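LRR receptor-like serine/threonine-protein kinase RGI3 (Arabidopsis thaliana, PDB 5HZ0) acts as a plasma-membrane receptor kinase whose leucine-rich-repeat ectodomain binds RGF peptide hormones, which maintain the root stem cell niche, and then pairs with SERK co-receptors. Local coordinates at residues 14-19 / 39-44; 91-96 / 115-120. The protein carries 5 engineered substitutions. All blocks are in the same frame, centred on the assembly; numbering follows the deposited sequence.

Contact 1: 14-19 / 39-44; sequences VSEIQL and LTSLTL
Ile17 meets three leucines of 39-44. Its CB lies 3.7 Å from Leu42 CD1, and the same methyl touches CG2, the short branch, which also comes near Leu44. The longer branch goes elsewhere: CG1, anti to the carbonyl carbon (chi1 -67°), sits 3.5 Å from Leu39 CD1. At the tip, Ile17 CD1 rests against both methyls of Leu39, 3.8 Å from Leu39 CD2; the two side chains cross at about a right angle. A beta-branched residue suits this strand position because its two arms spread over different neighbours. Two residues on, on the same face, Leu19 CD1 comes 4.0 Å from Leu44 CD2.

These are two neighbouring strands near the amino-terminal end of the extracellular leucine-rich-repeat solenoid, paired in parallel at 10° with one repeat's length of chain between them. Ile17, Leu19, Leu42 and Leu44 share the apolar face of the strands, Leu42 buried and Leu19 still exposed at this end of the solenoid, while Glu16, Gln18, Ser41 and Thr43 alternate onto the opposite, concave face, where polar residues fit. The backbone ladder is regular: Ile17 N gives a hydrogen bond to Ser41 O (2.9 Å), Thr43 N to Ile17 O, and Leu19 N to Thr43 O, each at 170°. Its first rung is less straight: Ser15 O accepts from Thr40 N and, at 3.3 Å, from Ser41 N, close to where Ser15 and Glu16 form a classic beta bulge opposite Lys7. On the polar face Glu16 CG lies 3.7 Å from Ser41 CB, and Gln18 points the same way as Thr43.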
loop_
_atom_site.group_PDB
_atom_site.type_symbol
_atom_site.label_atom_id
_atom_site.label_comp_id
_atom_site.label_asym_id
_atom_site.label_seq_id
_atom_site.Cartn_x
_atom_site.Cartn_y
_atom_site.Cartn_z
ATOM N N VAL A 14 -50.270 -24.255 -0.321
ATOM C CA VAL A 14 -48.871 -23.895 -0.093
ATOM C C VAL A 14 -48.471 -22.580 -0.773
ATOM O O VAL A 14 -48.732 -22.356 -1.958
ATOM C CB VAL A 14 -47.902 -25.039 -0.449
ATOM C CG1 VAL A 14 -46.459 -24.545 -0.453
ATOM C CG2 VAL A 14 -48.074 -26.182 0.541
ATOM N N SER A 15 -47.830 -21.727 0.017
ATOM C CA SER A 15 -47.625 -20.326 -0.299
ATOM C C SER A 15 -46.140 -20.026 -0.413
ATOM O O SER A 15 -45.680 -19.522 -1.427
ATOM C CB SER A 15 -48.243 -19.463 0.799
ATOM O OG SER A 15 -48.634 -18.194 0.308
ATOM N N GLU A 16 -45.408 -20.278 0.667
ATOM C CA GLU A 16 -43.997 -19.932 0.731
ATOM C C GLU A 16 -43.133 -21.112 1.158
ATOM O O GLU A 16 -43.465 -21.828 2.103
ATOM C CB GLU A 16 -43.789 -18.757 1.689
ATOM C CG GLU A 16 -44.658 -17.547 1.360
ATOM C CD GLU A 16 -44.428 -16.379 2.301
ATOM O OE1 GLU A 16 -45.122 -15.348 2.158
ATOM O OE2 GLU A 16 -43.552 -16.494 3.182
ATOM N N ILE A 17 -42.027 -21.307 0.447
ATOM C CA ILE A 17 -41.026 -22.306 0.803
ATOM C C ILE A 17 -39.722 -21.601 1.136
ATOM O O ILE A 17 -39.246 -20.782 0.354
ATOM C CB ILE A 17 -40.748 -23.279 -0.361
ATOM C CG1 ILE A 17 -41.971 -24.148 -0.650
ATOM C CG2 ILE A 17 -39.536 -24.159 -0.058
ATOM C CD1 ILE A 17 -41.823 -24.967 -1.913
ATOM N N GLN A 18 -39.157 -21.899 2.303
ATOM C CA GLN A 18 -37.874 -21.325 2.686
ATOM C C GLN A 18 -36.921 -22.291 3.392
ATOM O O GLN A 18 -37.257 -22.860 4.436
ATOM C CB GLN A 18 -38.073 -20.093 3.556
ATOM C CG GLN A 18 -36.804 -19.683 4.258
ATOM C CD GLN A 18 -36.722 -18.203 4.464
ATOM O OE1 GLN A 18 -37.397 -17.434 3.777
ATOM N NE2 GLN A 18 -35.894 -17.782 5.414
ATOM N N LEU A 19 -35.731 -22.459 2.814
ATOM C CA LEU A 19 -34.655 -23.226 3.436
ATOM C C LEU A 19 -33.304 -22.539 3.230
ATOM O O LEU A 19 -32.894 -22.301 2.094
ATOM C CB LEU A 19 -34.602 -24.644 2.856
ATOM C CG LEU A 19 -35.838 -25.533 3.040
ATOM C CD1 LEU A 19 -36.162 -26.249 1.741
ATOM C CD2 LEU A 19 -35.651 -26.538 4.179
ATOM N N LEU A 39 -47.633 -21.520 -5.040
ATOM C CA LEU A 39 -46.480 -20.973 -4.311
ATOM C C LEU A 39 -46.124 -19.542 -4.734
ATOM O O LEU A 39 -45.880 -19.275 -5.914
ATOM C CB LEU A 39 -45.264 -21.882 -4.522
ATOM C CG LEU A 39 -43.924 -21.540 -3.870
ATOM C CD1 LEU A 39 -43.955 -21.823 -2.386
ATOM C CD2 LEU A 39 -42.802 -22.333 -4.524
ATOM N N THR A 40 -46.116 -18.624 -3.766
ATOM C CA THR A 40 -45.783 -17.225 -4.035
ATOM C C THR A 40 -44.308 -16.824 -3.819
ATOM O O THR A 40 -43.828 -15.835 -4.389
ATOM C CB THR A 40 -46.702 -16.294 -3.189
ATOM O OG1 THR A 40 -47.231 -15.255 -4.020
ATOM C CG2 THR A 40 -45.949 -15.678 -2.003
ATOM N N SER A 41 -43.587 -17.606 -3.018
ATOM C CA SER A 41 -42.240 -17.225 -2.596
ATOM C C SER A 41 -41.328 -18.442 -2.458
ATOM O O SER A 41 -41.670 -19.389 -1.762
ATOM C CB SER A 41 -42.320 -16.436 -1.286
ATOM O OG SER A 41 -41.042 -16.182 -0.739
ATOM N N LEU A 42 -40.169 -18.419 -3.110
ATOM C CA LEU A 42 -39.271 -19.573 -3.069
ATOM C C LEU A 42 -37.829 -19.204 -2.721
ATOM O O LEU A 42 -37.133 -18.562 -3.513
ATOM C CB LEU A 42 -39.309 -20.330 -4.398
ATOM C CG LEU A 42 -38.379 -21.546 -4.466
ATOM C CD1 LEU A 42 -38.667 -22.495 -3.313
ATOM C CD2 LEU A 42 -38.486 -22.269 -5.812
ATOM N N THR A 43 -37.386 -19.627 -1.540
ATOM C CA THR A 43 -36.023 -19.377 -1.110
ATOM C C THR A 43 -35.321 -20.686 -0.830
ATOM O O THR A 43 -35.588 -21.342 0.179
ATOM C CB THR A 43 -35.997 -18.571 0.196
ATOM O OG1 THR A 43 -36.968 -17.522 0.136
ATOM C CG2 THR A 43 -34.623 -17.979 0.443
ATOM N N LEU A 44 -34.419 -21.060 -1.727
ATOM C CA LEU A 44 -33.443 -22.095 -1.453
ATOM C C LEU A 44 -32.105 -21.388 -1.547
ATOM O O LEU A 44 -31.613 -21.132 -2.646
ATOM C CB LEU A 44 -33.534 -23.186 -2.515
ATOM C CG LEU A 44 -34.961 -23.613 -2.874
ATOM C CD1 LEU A 44 -34.970 -24.419 -4.171
ATOM C CD2 LEU A 44 -35.621 -24.395 -1.734
#

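Contact 2: 91-96 / 115-120; sequences SLNTNN and MLFDNK
Ser91 and Met115 form a single parallel bridge. Leu92 N donates to Met115 O (2.8 Å), its side chain packing inward beside Leu116. Asn93 turns outward, its CG between the backbone N and carbonyl carbon (chi1 62°), which lays the amide over Phe117: CB stands above the ring centre, 3.5 Å from the centroid, in a CH-pi contact, the amide and ring planes 21° apart. A hydrogen bond from Asn93 ND2 to Thr94 OG1 restrains the amide's rotation. Thr94 N gives a hydrogen bond to Phe117 O (2.9 Å). Asn95, the repeat's consensus asparagine, turns inward: its ND2 bonds to Leu92 O in its own turn, and its N donates to Asp118 O (3.3 Å) and weakly to OD1 of Asn119, its counterpart, whose ND2 reaches Leu92 O weakly. Asn96 OD1 lies alongside Lys120 CD.

Phe117 and Asp118 belong to the peptide-recognition motif, and Asp118 OD1 bonds to the bound hormone's backbone. Were Phe117 an alanine, the Asn93 amide would probably lose the ring it stacks on, Arg139 its cation-pi partner and the peptide's modified side chain its packing surface. The asparagines thus tie successive turns together, while outward side chains offer the ligand an aromatic and acidic surface.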
loop_
_atom_site.group_PDB
_atom_site.type_symbol
_atom_site.label_atom_id
_atom_site.label_comp_id
_atom_site.label_asym_id
_atom_site.label_seq_id
_atom_site.Cartn_x
_atom_site.Cartn_y
_atom_site.Cartn_z
ATOM N N SER A 91 -33.287 -13.007 -6.689
ATOM C CA SER A 91 -31.892 -13.065 -6.241
ATOM C C SER A 91 -31.174 -14.309 -6.765
ATOM O O SER A 91 -31.391 -15.422 -6.281
ATOM C CB SER A 91 -31.799 -13.051 -4.715
ATOM O OG SER A 91 -32.556 -12.000 -4.164
ATOM N N LEU A 92 -30.327 -14.110 -7.762
ATOM C CA LEU A 92 -29.442 -15.167 -8.270
ATOM C C LEU A 92 -27.958 -15.066 -7.869
ATOM O O LEU A 92 -27.144 -15.893 -8.271
ATOM C CB LEU A 92 -29.608 -15.324 -9.778
ATOM C CG LEU A 92 -31.049 -15.687 -10.137
ATOM C CD1 LEU A 92 -31.239 -15.785 -11.637
ATOM C CD2 LEU A 92 -31.467 -16.982 -9.446
ATOM N N ASN A 93 -27.619 -14.058 -7.074
ATOM C CA ASN A 93 -26.228 -13.723 -6.776
ATOM C C ASN A 93 -25.413 -14.810 -6.067
ATOM O O ASN A 93 -25.967 -15.706 -5.433
ATOM C CB ASN A 93 -26.181 -12.446 -5.938
ATOM C CG ASN A 93 -26.883 -12.608 -4.595
ATOM O OD1 ASN A 93 -28.106 -12.590 -4.518
ATOM N ND2 ASN A 93 -26.106 -12.780 -3.540
ATOM N N THR A 94 -24.087 -14.714 -6.198
ATOM C CA THR A 94 -23.142 -15.661 -5.604
ATOM C C THR A 94 -23.400 -17.109 -6.027
ATOM O O THR A 94 -23.707 -17.961 -5.196
ATOM C CB THR A 94 -23.149 -15.595 -4.074
ATOM O OG1 THR A 94 -23.562 -14.291 -3.643
ATOM C CG2 THR A 94 -21.766 -15.927 -3.520
ATOM N N ASN A 95 -23.248 -17.368 -7.322
ATOM C CA ASN A 95 -23.404 -18.688 -7.913
ATOM C C ASN A 95 -22.362 -18.830 -9.032
ATOM O O ASN A 95 -21.445 -18.014 -9.146
ATOM C CB ASN A 95 -24.802 -18.851 -8.514
ATOM C CG ASN A 95 -25.877 -19.103 -7.467
ATOM O OD1 ASN A 95 -25.766 -20.011 -6.652
ATOM N ND2 ASN A 95 -26.929 -18.302 -7.498
ATOM N N ASN A 96 -22.478 -19.880 -9.833
ATOM C CA ASN A 96 -21.641 -20.017 -11.026
ATOM C C ASN A 96 -22.211 -19.658 -12.398
ATOM O O ASN A 96 -21.600 -19.945 -13.428
ATOM C CB ASN A 96 -20.901 -21.335 -11.022
ATOM C CG ASN A 96 -19.799 -21.325 -10.023
ATOM O OD1 ASN A 96 -18.866 -20.534 -10.147
ATOM N ND2 ASN A 96 -19.913 -22.154 -8.994
ATOM N N MET A 115 -30.767 -9.168 -8.170
ATOM C CA MET A 115 -29.394 -9.408 -7.731
ATOM C C MET A 115 -28.724 -10.496 -8.570
ATOM O O MET A 115 -28.999 -11.679 -8.387
ATOM C CB MET A 115 -29.392 -9.853 -6.265
ATOM C CG MET A 115 -30.301 -9.034 -5.346
ATOM S SD MET A 115 -29.574 -7.442 -4.942
ATOM C CE MET A 115 -30.832 -6.735 -3.880
ATOM N N LEU A 116 -27.853 -10.086 -9.487
ATOM C CA LEU A 116 -27.029 -11.015 -10.280
ATOM C C LEU A 116 -25.554 -11.092 -9.878
ATOM O O LEU A 116 -24.787 -11.833 -10.481
ATOM C CB LEU A 116 -27.162 -10.717 -11.776
ATOM C CG LEU A 116 -28.629 -10.584 -12.201
ATOM C CD1 LEU A 116 -28.752 -10.140 -13.662
ATOM C CD2 LEU A 116 -29.406 -11.877 -11.935
ATOM N N PHE A 117 -25.163 -10.334 -8.859
ATOM C CA PHE A 117 -23.744 -10.112 -8.583
ATOM C C PHE A 117 -22.976 -11.374 -8.175
ATOM O O PHE A 117 -23.574 -12.374 -7.789
ATOM C CB PHE A 117 -23.547 -8.983 -7.559
ATOM C CG PHE A 117 -24.027 -9.318 -6.163
ATOM C CD1 PHE A 117 -23.188 -9.945 -5.255
ATOM C CD2 PHE A 117 -25.307 -8.976 -5.755
ATOM C CE1 PHE A 117 -23.623 -10.242 -3.972
ATOM C CE2 PHE A 117 -25.743 -9.272 -4.471
ATOM C CZ PHE A 117 -24.899 -9.901 -3.581
ATOM N N ASP A 118 -21.649 -11.321 -8.290
ATOM C CA ASP A 118 -20.782 -12.465 -7.966
ATOM C C ASP A 118 -21.134 -13.746 -8.743
ATOM O O ASP A 118 -21.409 -14.804 -8.159
ATOM C CB ASP A 118 -20.731 -12.734 -6.457
ATOM C CG ASP A 118 -19.902 -11.703 -5.703
ATOM O OD1 ASP A 118 -18.947 -11.158 -6.284
ATOM O OD2 ASP A 118 -20.203 -11.441 -4.523
ATOM N N ASN A 119 -21.143 -13.636 -10.066
ATOM C CA ASN A 119 -21.385 -14.792 -10.909
ATOM C C ASN A 119 -20.332 -14.903 -11.997
ATOM O O ASN A 119 -19.303 -14.234 -11.957
ATOM C CB ASN A 119 -22.784 -14.745 -11.518
ATOM C CG ASN A 119 -23.833 -15.281 -10.590
ATOM O OD1 ASN A 119 -23.634 -16.307 -9.956
ATOM N ND2 ASN A 119 -24.962 -14.580 -10.490
ATOM N N LYS A 120 -20.561 -15.819 -12.926
ATOM C CA LYS A 120 -19.761 -15.920 -14.148
ATOM C C LYS A 120 -20.384 -15.295 -15.405
ATOM O O LYS A 120 -19.975 -15.629 -16.514
ATOM C CB LYS A 120 -19.288 -17.346 -14.381
ATOM C CG LYS A 120 -18.154 -17.735 -13.459
ATOM C CD LYS A 120 -17.975 -19.233 -13.481
ATOM C CE LYS A 120 -16.513 -19.632 -13.498
ATOM N NZ LYS A 120 -16.402 -21.110 -13.695
#

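How the contacts relate
Both contacts join successive repeats near the amino-terminal end of the same solenoid, with contact 1 closing before contact 2 opens. Their centres lie 20 Å apart and their nearest atoms about 7 Å, so they do not touch; the repeat carrying strand 65-67 lies between them. Asn71 of that repeat bridges the gap: its ND2 bonds to Leu44 O of contact 1, and its N bonds weakly to Asn95 OD1 of contact 2. Contact 1 pairs the strands themselves, contact 2 chiefly the turns that follow them. The hormone comes within reach of Thr94, Phe117 and Asp118, which places contact 2 at the binding surface, whereas contact 1 belongs to the start of the scaffold.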